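Local coordinates for cytoplasmic protein (PDB 7LPO) that probably hydrolyses steryl beta-glucosides, acting as a family 5 glycoside hydrolase in the fungus Cryptococcus neoformans, at residues R39-S44 with A89-W94; L566-W571 with F665-P670; L654-D657 with A661-A664. All coordinates share one frame; numbering follows the deposited sequence.

Contact 1 of 3, residues R39-S44 with A89-W94; sequences RGVNLS and ARLKAW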
loop_
_atom_site.group_PDB
_atom_site.type_symbol
_atom_site.label_atom_id
_atom_site.label_comp_id
_atom_site.label_asym_id
_atom_site.label_seq_id
_atom_site.Cartn_x
_atom_site.Cartn_y
_atom_site.Cartn_z
ATOM N N ARG A 39 -9.524 -11.717 1.685
ATOM C CA ARG A 39 -10.005 -10.369 1.451
ATOM C C ARG A 39 -10.125 -9.644 2.776
ATOM O O ARG A 39 -10.614 -10.200 3.764
ATOM C CB ARG A 39 -11.351 -10.383 0.722
ATOM C CG ARG A 39 -11.175 -10.661 -0.757
ATOM C CD ARG A 39 -12.501 -10.767 -1.509
ATOM N NE ARG A 39 -12.215 -11.032 -2.911
ATOM C CZ ARG A 39 -13.107 -11.018 -3.891
ATOM N NH1 ARG A 39 -14.379 -10.748 -3.635
ATOM N NH2 ARG A 39 -12.706 -11.269 -5.138
ATOM N N GLY A 40 -9.682 -8.395 2.781
ATOM C CA GLY A 40 -9.706 -7.621 3.994
ATOM C C GLY A 40 -9.285 -6.189 3.765
ATOM O O GLY A 40 -9.575 -5.619 2.708
ATOM N N VAL A 41 -8.594 -5.607 4.749
ATOM C CA VAL A 41 -8.272 -4.187 4.753
ATOM C C VAL A 41 -6.843 -3.994 5.235
ATOM O O VAL A 41 -6.257 -4.859 5.892
ATOM C CB VAL A 41 -9.238 -3.387 5.652
ATOM C CG1 VAL A 41 -10.663 -3.654 5.248
ATOM C CG2 VAL A 41 -9.040 -3.786 7.133
ATOM N N ASN A 42 -6.283 -2.841 4.879
ATOM C CA ASN A 42 -5.054 -2.365 5.497
ATOM C C ASN A 42 -5.400 -1.732 6.837
ATOM O O ASN A 42 -6.281 -0.870 6.913
ATOM C CB ASN A 42 -4.357 -1.347 4.602
ATOM C CG ASN A 42 -3.681 -1.988 3.409
ATOM O OD1 ASN A 42 -2.459 -2.166 3.391
ATOM N ND2 ASN A 42 -4.475 -2.359 2.413
ATOM N N LEU A 43 -4.695 -2.152 7.884
ATOM C CA LEU A 43 -4.910 -1.690 9.253
ATOM C C LEU A 43 -3.539 -1.340 9.827
ATOM O O LEU A 43 -2.802 -2.238 10.249
ATOM C CB LEU A 43 -5.604 -2.774 10.071
ATOM C CG LEU A 43 -6.006 -2.468 11.513
ATOM C CD1 LEU A 43 -7.348 -1.776 11.560
ATOM C CD2 LEU A 43 -6.035 -3.768 12.323
ATOM N N SER A 44 -3.171 -0.058 9.843
ATOM C CA SER A 44 -3.997 1.061 9.421
ATOM C C SER A 44 -3.102 2.241 9.035
ATOM O O SER A 44 -1.985 2.376 9.529
ATOM C CB SER A 44 -4.947 1.478 10.543
ATOM O OG SER A 44 -5.514 2.756 10.288
ATOM N N ALA A 89 -14.448 -6.832 15.326
ATOM C CA ALA A 89 -15.758 -7.442 15.133
ATOM C C ALA A 89 -16.413 -6.909 13.871
ATOM O O ALA A 89 -16.976 -7.674 13.080
ATOM C CB ALA A 89 -16.649 -7.177 16.345
ATOM N N ARG A 90 -16.350 -5.593 13.671
ATOM C CA ARG A 90 -16.938 -4.996 12.482
ATOM C C ARG A 90 -16.293 -5.563 11.227
ATOM O O ARG A 90 -16.982 -5.982 10.293
ATOM C CB ARG A 90 -16.782 -3.478 12.545
ATOM C CG ARG A 90 -17.492 -2.715 11.431
ATOM C CD ARG A 90 -17.398 -1.191 11.667
ATOM N NE ARG A 90 -18.124 -0.762 12.866
ATOM C CZ ARG A 90 -17.557 -0.271 13.965
ATOM N NH1 ARG A 90 -16.237 -0.125 14.049
ATOM N NH2 ARG A 90 -18.320 0.091 14.982
ATOM N N LEU A 91 -14.963 -5.597 11.194
ATOM C CA LEU A 91 -14.277 -6.105 10.013
ATOM C C LEU A 91 -14.640 -7.563 9.756
ATOM O O LEU A 91 -14.872 -7.962 8.609
ATOM C CB LEU A 91 -12.770 -5.944 10.182
ATOM C CG LEU A 91 -12.272 -4.510 10.338
ATOM C CD1 LEU A 91 -10.778 -4.456 10.646
ATOM C CD2 LEU A 91 -12.576 -3.698 9.074
ATOM N N LYS A 92 -14.720 -8.372 10.814
ATOM C CA LYS A 92 -15.079 -9.775 10.621
ATOM C C LYS A 92 -16.523 -9.918 10.151
ATOM O O LYS A 92 -16.820 -10.738 9.272
ATOM C CB LYS A 92 -14.861 -10.561 11.916
ATOM C CG LYS A 92 -14.600 -12.049 11.687
ATOM C CD LYS A 92 -13.169 -12.268 11.208
ATOM C CE LYS A 92 -12.874 -13.733 10.927
ATOM N NZ LYS A 92 -12.804 -14.019 9.465
ATOM N N ALA A 93 -17.434 -9.123 10.720
ATOM C CA ALA A 93 -18.838 -9.175 10.323
ATOM C C ALA A 93 -19.042 -8.754 8.872
ATOM O O ALA A 93 -20.039 -9.148 8.257
ATOM C CB ALA A 93 -19.675 -8.287 11.252
ATOM N N TRP A 94 -18.128 -7.952 8.321
ATOM C CA TRP A 94 -18.154 -7.573 6.918
ATOM C C TRP A 94 -17.592 -8.660 6.018
ATOM O O TRP A 94 -17.501 -8.450 4.801
ATOM C CB TRP A 94 -17.366 -6.281 6.697
ATOM C CG TRP A 94 -18.071 -5.021 7.118
ATOM C CD1 TRP A 94 -19.420 -4.836 7.259
ATOM C CD2 TRP A 94 -17.458 -3.767 7.433
ATOM N NE1 TRP A 94 -19.681 -3.536 7.646
ATOM C CE2 TRP A 94 -18.491 -2.867 7.768
ATOM C CE3 TRP A 94 -16.135 -3.313 7.460
ATOM C CZ2 TRP A 94 -18.239 -1.550 8.132
ATOM C CZ3 TRP A 94 -15.887 -1.993 7.835
ATOM C CH2 TRP A 94 -16.934 -1.133 8.157
#
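Leu91, near the end of helix 83-93, meets Val41 and Leu43 of strand 35-43, while the residues before and after it face elsewhere. Just ahead of it, Arg90 extends away from the strand; its NE donates to Leu654 O and its NH1 pairs with Tyr573 OH, anchoring this part of the helix to two later regions of the chain. Leu91 itself forks over one methyl: Val41 CG2 lies 4.0 Å from both Leu91 CD1 and Leu91 CD2. In Val41, chi1 of -54° sets CG1 anti to the carbonyl carbon and leaves CG2 between the backbone N and the carbonyl carbon; the two side chains cross obliquely. Leu91 CD1 also comes within 4.4 Å of Leu43 CD1. This is the packing of a TIM barrel, in which the helix of a beta-alpha-beta crossover covers the outside of its strands; Leu99 of the next strand touches both Val41 and Leu91. Branched aliphatic residues suit this interface because they fill it without bringing in polar groups. Farther on, Ala93 N bonds to Ala89 O at 2.8 Å, and the small Ala93 side chain allows Leu654 and Ile655 close to the helix. Trp94 then lays one face of its indole against Arg90 CG, which stands 3.5 Å above the ring plane toward the rim.

Contact 2 of 3, residues L566-W571 with F665-P670; sequences LNYAIW and FCRPYP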
loop_
_atom_site.group_PDB
_atom_site.type_symbol
_atom_site.label_atom_id
_atom_site.label_comp_id
_atom_site.label_asym_id
_atom_site.label_seq_id
_atom_site.Cartn_x
_atom_site.Cartn_y
_atom_site.Cartn_z
ATOM N N LEU A 566 -9.663 -12.244 -7.321
ATOM C CA LEU A 566 -8.414 -11.892 -6.667
ATOM C C LEU A 566 -8.537 -11.792 -5.149
ATOM O O LEU A 566 -9.608 -11.527 -4.592
ATOM C CB LEU A 566 -7.896 -10.556 -7.204
ATOM C CG LEU A 566 -7.110 -10.576 -8.512
ATOM C CD1 LEU A 566 -7.037 -9.165 -9.091
ATOM C CD2 LEU A 566 -5.718 -11.141 -8.288
ATOM N N ASN A 567 -7.409 -12.030 -4.487
ATOM C CA ASN A 567 -7.218 -11.639 -3.104
ATOM C C ASN A 567 -6.904 -10.146 -3.046
ATOM O O ASN A 567 -6.306 -9.581 -3.973
ATOM C CB ASN A 567 -6.075 -12.443 -2.480
ATOM C CG ASN A 567 -6.204 -13.937 -2.718
ATOM O OD1 ASN A 567 -7.084 -14.602 -2.167
ATOM N ND2 ASN A 567 -5.321 -14.474 -3.542
ATOM N N TYR A 568 -7.313 -9.492 -1.960
ATOM C CA TYR A 568 -6.952 -8.084 -1.866
ATOM C C TYR A 568 -7.142 -7.534 -0.463
ATOM O O TYR A 568 -7.834 -8.116 0.372
ATOM C CB TYR A 568 -7.753 -7.232 -2.860
ATOM C CG TYR A 568 -9.264 -7.307 -2.719
ATOM C CD1 TYR A 568 -9.927 -6.608 -1.720
ATOM C CD2 TYR A 568 -10.025 -8.060 -3.593
ATOM C CE1 TYR A 568 -11.298 -6.661 -1.595
ATOM C CE2 TYR A 568 -11.412 -8.108 -3.480
ATOM C CZ TYR A 568 -12.034 -7.411 -2.480
ATOM O OH TYR A 568 -13.402 -7.465 -2.362
ATOM N N ALA A 569 -6.490 -6.395 -0.231
ATOM C CA ALA A 569 -6.586 -5.632 1.007
ATOM C C ALA A 569 -6.958 -4.206 0.626
ATOM O O ALA A 569 -6.176 -3.508 -0.031
ATOM C CB ALA A 569 -5.273 -5.668 1.795
ATOM N N ILE A 570 -8.157 -3.790 1.028
ATOM C CA ILE A 570 -8.619 -2.437 0.769
ATOM C C ILE A 570 -7.821 -1.434 1.597
ATOM O O ILE A 570 -7.583 -1.633 2.795
ATOM C CB ILE A 570 -10.120 -2.329 1.090
ATOM C CG1 ILE A 570 -10.931 -3.306 0.233
ATOM C CG2 ILE A 570 -10.573 -0.897 0.910
ATOM C CD1 ILE A 570 -12.395 -3.415 0.658
ATOM N N TRP A 571 -7.409 -0.341 0.960
ATOM C CA TRP A 571 -6.857 0.819 1.656
ATOM C C TRP A 571 -7.986 1.827 1.868
ATOM O O TRP A 571 -8.528 2.348 0.887
ATOM C CB TRP A 571 -5.712 1.467 0.861
ATOM C CG TRP A 571 -5.036 2.540 1.668
ATOM C CD1 TRP A 571 -5.404 3.851 1.767
ATOM C CD2 TRP A 571 -3.904 2.375 2.533
ATOM N NE1 TRP A 571 -4.578 4.510 2.651
ATOM C CE2 TRP A 571 -3.649 3.628 3.135
ATOM C CE3 TRP A 571 -3.087 1.291 2.858
ATOM C CZ2 TRP A 571 -2.599 3.827 4.032
ATOM C CZ3 TRP A 571 -2.050 1.484 3.752
ATOM C CH2 TRP A 571 -1.814 2.743 4.330
ATOM N N PHE A 665 -18.280 -2.151 -0.596
ATOM C CA PHE A 665 -17.108 -2.883 -0.131
ATOM C C PHE A 665 -17.441 -4.140 0.662
ATOM O O PHE A 665 -16.562 -4.990 0.820
ATOM C CB PHE A 665 -16.162 -1.974 0.682
ATOM C CG PHE A 665 -16.708 -1.450 1.989
ATOM C CD1 PHE A 665 -16.862 -2.275 3.089
ATOM C CD2 PHE A 665 -16.973 -0.099 2.136
ATOM C CE1 PHE A 665 -17.316 -1.769 4.299
ATOM C CE2 PHE A 665 -17.415 0.419 3.345
ATOM C CZ PHE A 665 -17.587 -0.417 4.430
ATOM N N CYS A 666 -18.674 -4.302 1.128
ATOM C CA CYS A 666 -19.106 -5.520 1.811
ATOM C C CYS A 666 -19.897 -6.354 0.810
ATOM O O CYS A 666 -21.017 -5.983 0.438
ATOM C CB CYS A 666 -19.946 -5.191 3.043
ATOM S SG CYS A 666 -20.440 -6.651 3.983
ATOM N N ARG A 667 -19.315 -7.472 0.374
ATOM C CA ARG A 667 -19.781 -8.184 -0.808
ATOM C C ARG A 667 -19.723 -9.688 -0.598
ATOM O O ARG A 667 -18.880 -10.180 0.160
ATOM C CB ARG A 667 -18.932 -7.854 -2.047
ATOM C CG ARG A 667 -18.521 -6.393 -2.194
ATOM C CD ARG A 667 -17.262 -6.266 -3.057
ATOM N NE ARG A 667 -17.475 -6.704 -4.432
ATOM C CZ ARG A 667 -18.119 -5.994 -5.362
ATOM N NH1 ARG A 667 -18.624 -4.795 -5.077
ATOM N NH2 ARG A 667 -18.259 -6.484 -6.588
ATOM N N PRO A 668 -20.596 -10.443 -1.267
ATOM C CA PRO A 668 -20.476 -11.908 -1.232
ATOM C C PRO A 668 -19.247 -12.378 -1.993
ATOM O O PRO A 668 -18.883 -11.816 -3.029
ATOM C CB PRO A 668 -21.760 -12.384 -1.918
ATOM C CG PRO A 668 -22.084 -11.250 -2.879
ATOM C CD PRO A 668 -21.705 -9.996 -2.135
ATOM N N TYR A 669 -18.612 -13.424 -1.478
ATOM C CA TYR A 669 -17.468 -14.018 -2.156
ATOM C C TYR A 669 -17.183 -15.379 -1.535
ATOM O O TYR A 669 -17.575 -15.638 -0.390
ATOM C CB TYR A 669 -16.228 -13.113 -2.067
ATOM C CG TYR A 669 -15.535 -13.109 -0.738
ATOM C CD1 TYR A 669 -16.026 -12.361 0.319
ATOM C CD2 TYR A 669 -14.365 -13.832 -0.547
ATOM C CE1 TYR A 669 -15.382 -12.352 1.546
ATOM C CE2 TYR A 669 -13.706 -13.823 0.661
ATOM C CZ TYR A 669 -14.219 -13.083 1.707
ATOM O OH TYR A 669 -13.566 -13.079 2.910
ATOM N N PRO A 670 -16.499 -16.263 -2.281
ATOM C CA PRO A 670 -16.167 -17.603 -1.773
ATOM C C PRO A 670 -14.896 -17.601 -0.935
ATOM O O PRO A 670 -13.795 -17.376 -1.444
ATOM C CB PRO A 670 -16.000 -18.425 -3.059
ATOM C CG PRO A 670 -15.487 -17.415 -4.066
ATOM C CD PRO A 670 -16.093 -16.075 -3.687
HETATM O O HOH W 1 -14.760 -6.632 -0.171
#
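Tyr568 and Ile570 reach toward segment 665-670 by different torsions. In Tyr568 the ring is tucked between the backbone N and the carbonyl carbon (chi1 58°), carrying OH toward Phe665 and Arg667 although the side chain does not start in that direction. Ile570 instead runs out in an extended chain, with chi2 at 171°, and sets CD1 4.0 Å from Phe665 CB. These two side chains cross at about a right angle; Ile570 CD1 meets Phe665 at its CB, and the phenylalanine ring leads away to where it meets the Trp94 ring edge-to-face (T-shaped).

The polar link is a water. It stands 2.7 Å from Tyr568 OH, at the edge of the phenol ring and in its plane, and it donates to Phe665 O at 2.6 Å. Since Phe665 O also accepts from Tyr96 OH, two bonds satisfy this carbonyl where helix 662-665 ends. Strand 567-570 is the last strand of the TIM barrel and pairs with the first, strand 35-43; segment 665-670 runs from the end of helix 662-665 into strand 669-673, which pairs antiparallel with strand 35-43 and belongs to the C-terminal part of the family. A tyrosine suits the junction because its long, rigid ring spans it and still offers a hydroxyl for the water. Beside that hydroxyl passes the aliphatic part of Arg667, with Arg667 CD 4.1 Å from Tyr568 OH. The bend of Arg667 at chi3 sends its guanidinium onward, its plane 64° from that of the phenol ring, to salt bridges with Asp554 and Asp561.

Contact 3 of 3, residues L654-D657 with A661-A664; sequences LILD and AVAA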
loop_
_atom_site.group_PDB
_atom_site.type_symbol
_atom_site.label_atom_id
_atom_site.label_comp_id
_atom_site.label_asym_id
_atom_site.label_seq_id
_atom_site.Cartn_x
_atom_site.Cartn_y
_atom_site.Cartn_z
ATOM N N LEU A 654 -23.577 -2.402 14.115
ATOM C CA LEU A 654 -22.167 -2.749 13.975
ATOM C C LEU A 654 -21.711 -2.640 12.524
ATOM O O LEU A 654 -20.643 -2.085 12.234
ATOM C CB LEU A 654 -21.922 -4.163 14.500
ATOM C CG LEU A 654 -20.501 -4.698 14.330
ATOM C CD1 LEU A 654 -19.532 -3.964 15.243
ATOM C CD2 LEU A 654 -20.473 -6.199 14.606
ATOM N N ILE A 655 -22.503 -3.176 11.595
ATOM C CA ILE A 655 -22.064 -3.242 10.204
ATOM C C ILE A 655 -22.501 -2.047 9.372
ATOM O O ILE A 655 -22.094 -1.937 8.205
ATOM C CB ILE A 655 -22.565 -4.536 9.533
ATOM C CG1 ILE A 655 -24.086 -4.681 9.676
ATOM C CG2 ILE A 655 -21.867 -5.757 10.138
ATOM C CD1 ILE A 655 -24.642 -5.914 9.017
ATOM N N LEU A 656 -23.288 -1.146 9.921
ATOM C CA LEU A 656 -23.765 -0.000 9.157
ATOM C C LEU A 656 -23.331 1.337 9.725
ATOM O O LEU A 656 -22.965 2.236 8.962
ATOM C CB LEU A 656 -25.300 -0.010 9.073
ATOM C CG LEU A 656 -25.982 -1.199 8.409
ATOM C CD1 LEU A 656 -27.497 -1.026 8.491
ATOM C CD2 LEU A 656 -25.516 -1.338 6.974
ATOM N N ASP A 657 -23.394 1.515 11.038
ATOM C CA ASP A 657 -23.228 2.840 11.623
ATOM C C ASP A 657 -21.765 3.267 11.579
ATOM O O ASP A 657 -20.892 2.563 12.098
ATOM C CB ASP A 657 -23.748 2.842 13.053
ATOM C CG ASP A 657 -23.926 4.230 13.605
ATOM O OD1 ASP A 657 -24.453 5.089 12.878
ATOM O OD2 ASP A 657 -23.542 4.454 14.765
ATOM N N ALA A 661 -20.566 3.907 2.085
ATOM C CA ALA A 661 -20.668 3.081 0.882
ATOM C C ALA A 661 -20.429 1.607 1.195
ATOM O O ALA A 661 -19.803 0.886 0.419
ATOM C CB ALA A 661 -19.706 3.563 -0.203
ATOM N N VAL A 662 -20.933 1.164 2.349
ATOM C CA VAL A 662 -20.803 -0.228 2.765
ATOM C C VAL A 662 -21.347 -1.177 1.703
ATOM O O VAL A 662 -20.834 -2.286 1.532
ATOM C CB VAL A 662 -21.509 -0.419 4.129
ATOM C CG1 VAL A 662 -23.028 -0.357 3.968
ATOM C CG2 VAL A 662 -21.079 -1.707 4.778
ATOM N N ALA A 663 -22.380 -0.768 0.966
ATOM C CA ALA A 663 -22.944 -1.664 -0.039
ATOM C C ALA A 663 -21.904 -2.077 -1.076
ATOM O O ALA A 663 -22.012 -3.157 -1.666
ATOM C CB ALA A 663 -24.134 -1.003 -0.724
ATOM N N ALA A 664 -20.889 -1.248 -1.309
ATOM C CA ALA A 664 -19.912 -1.553 -2.346
ATOM C C ALA A 664 -18.731 -2.367 -1.837
ATOM O O ALA A 664 -18.217 -3.215 -2.575
ATOM C CB ALA A 664 -19.402 -0.260 -2.990
#
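Leu656 and Val662 cross at about a right angle, each offering one methyl: Leu656 CD2 lies 4.0 Å from Val662 CG1. Val662 points toward the other segment, whereas Leu656 leaves its backbone to one side and brings only its end nearer. The backbones are also at their nearest here, with Leu656 CA and Val662 CA 7.0 Å apart. The leucine is long enough for its end to reach CG1 of the valine, and a beta-branched valine suits the other side because its two methyls spread to two different partners.

The second methyl meets backbone instead of side chain. In Val662 chi1, measured to CG1, is 72°, which puts CG2 anti to the backbone N and 3.6 Å from Ile655 O. The methyl thus packs beside an oxygen that already accepts a hydrogen bond from Trp94 NE1.

Between the two segments the chain turns through just three residues. Leu656 O accepts from Ser659 OG within this turn. Ala661 then takes up left-handed backbone angles (59°/38°) at the N-cap position, and Ala664 N bonds back to Ala661 O at 3.0 Å in the first turn of helix 662-665.

These two short helices, joined by a tight turn, follow the last barrel strand, 567-570, and precede strand 669-673. They lie against barrel helix 83-93, where Ile655 packs on Ala93, and both Ile655 and Val662 touch Val714 of helix 713-716. Helix 547-559 covers the far part of helix 662-665, where Ala663 and Ala664, being small, let Gln550 come close.

Overall arrangement
From the N terminus, contact 1 closes first: with 44 residues between segments 39-44 and 89-94, helix 83-93 returns to cover strand 35-43, and the loop is complete before either of the others opens. Contact 2 closes a much longer excursion of 93 residues, partly unmodelled, from strand 567-570 to segment 665-670. Contact 3, with only three residues between its segments, falls wholly within that excursion, just before its end. Strands 35-43 and 567-570 are barrel neighbours: Asn42 N probably bonds to Ile570 O, joining contacts 1 and 2. Segment 89-94 meets segments 654-657 and 661-664, so the three contacts tie the barrel's strands and helix 83-93 to short helices 652-656 and 662-665 and the following strand 669-673.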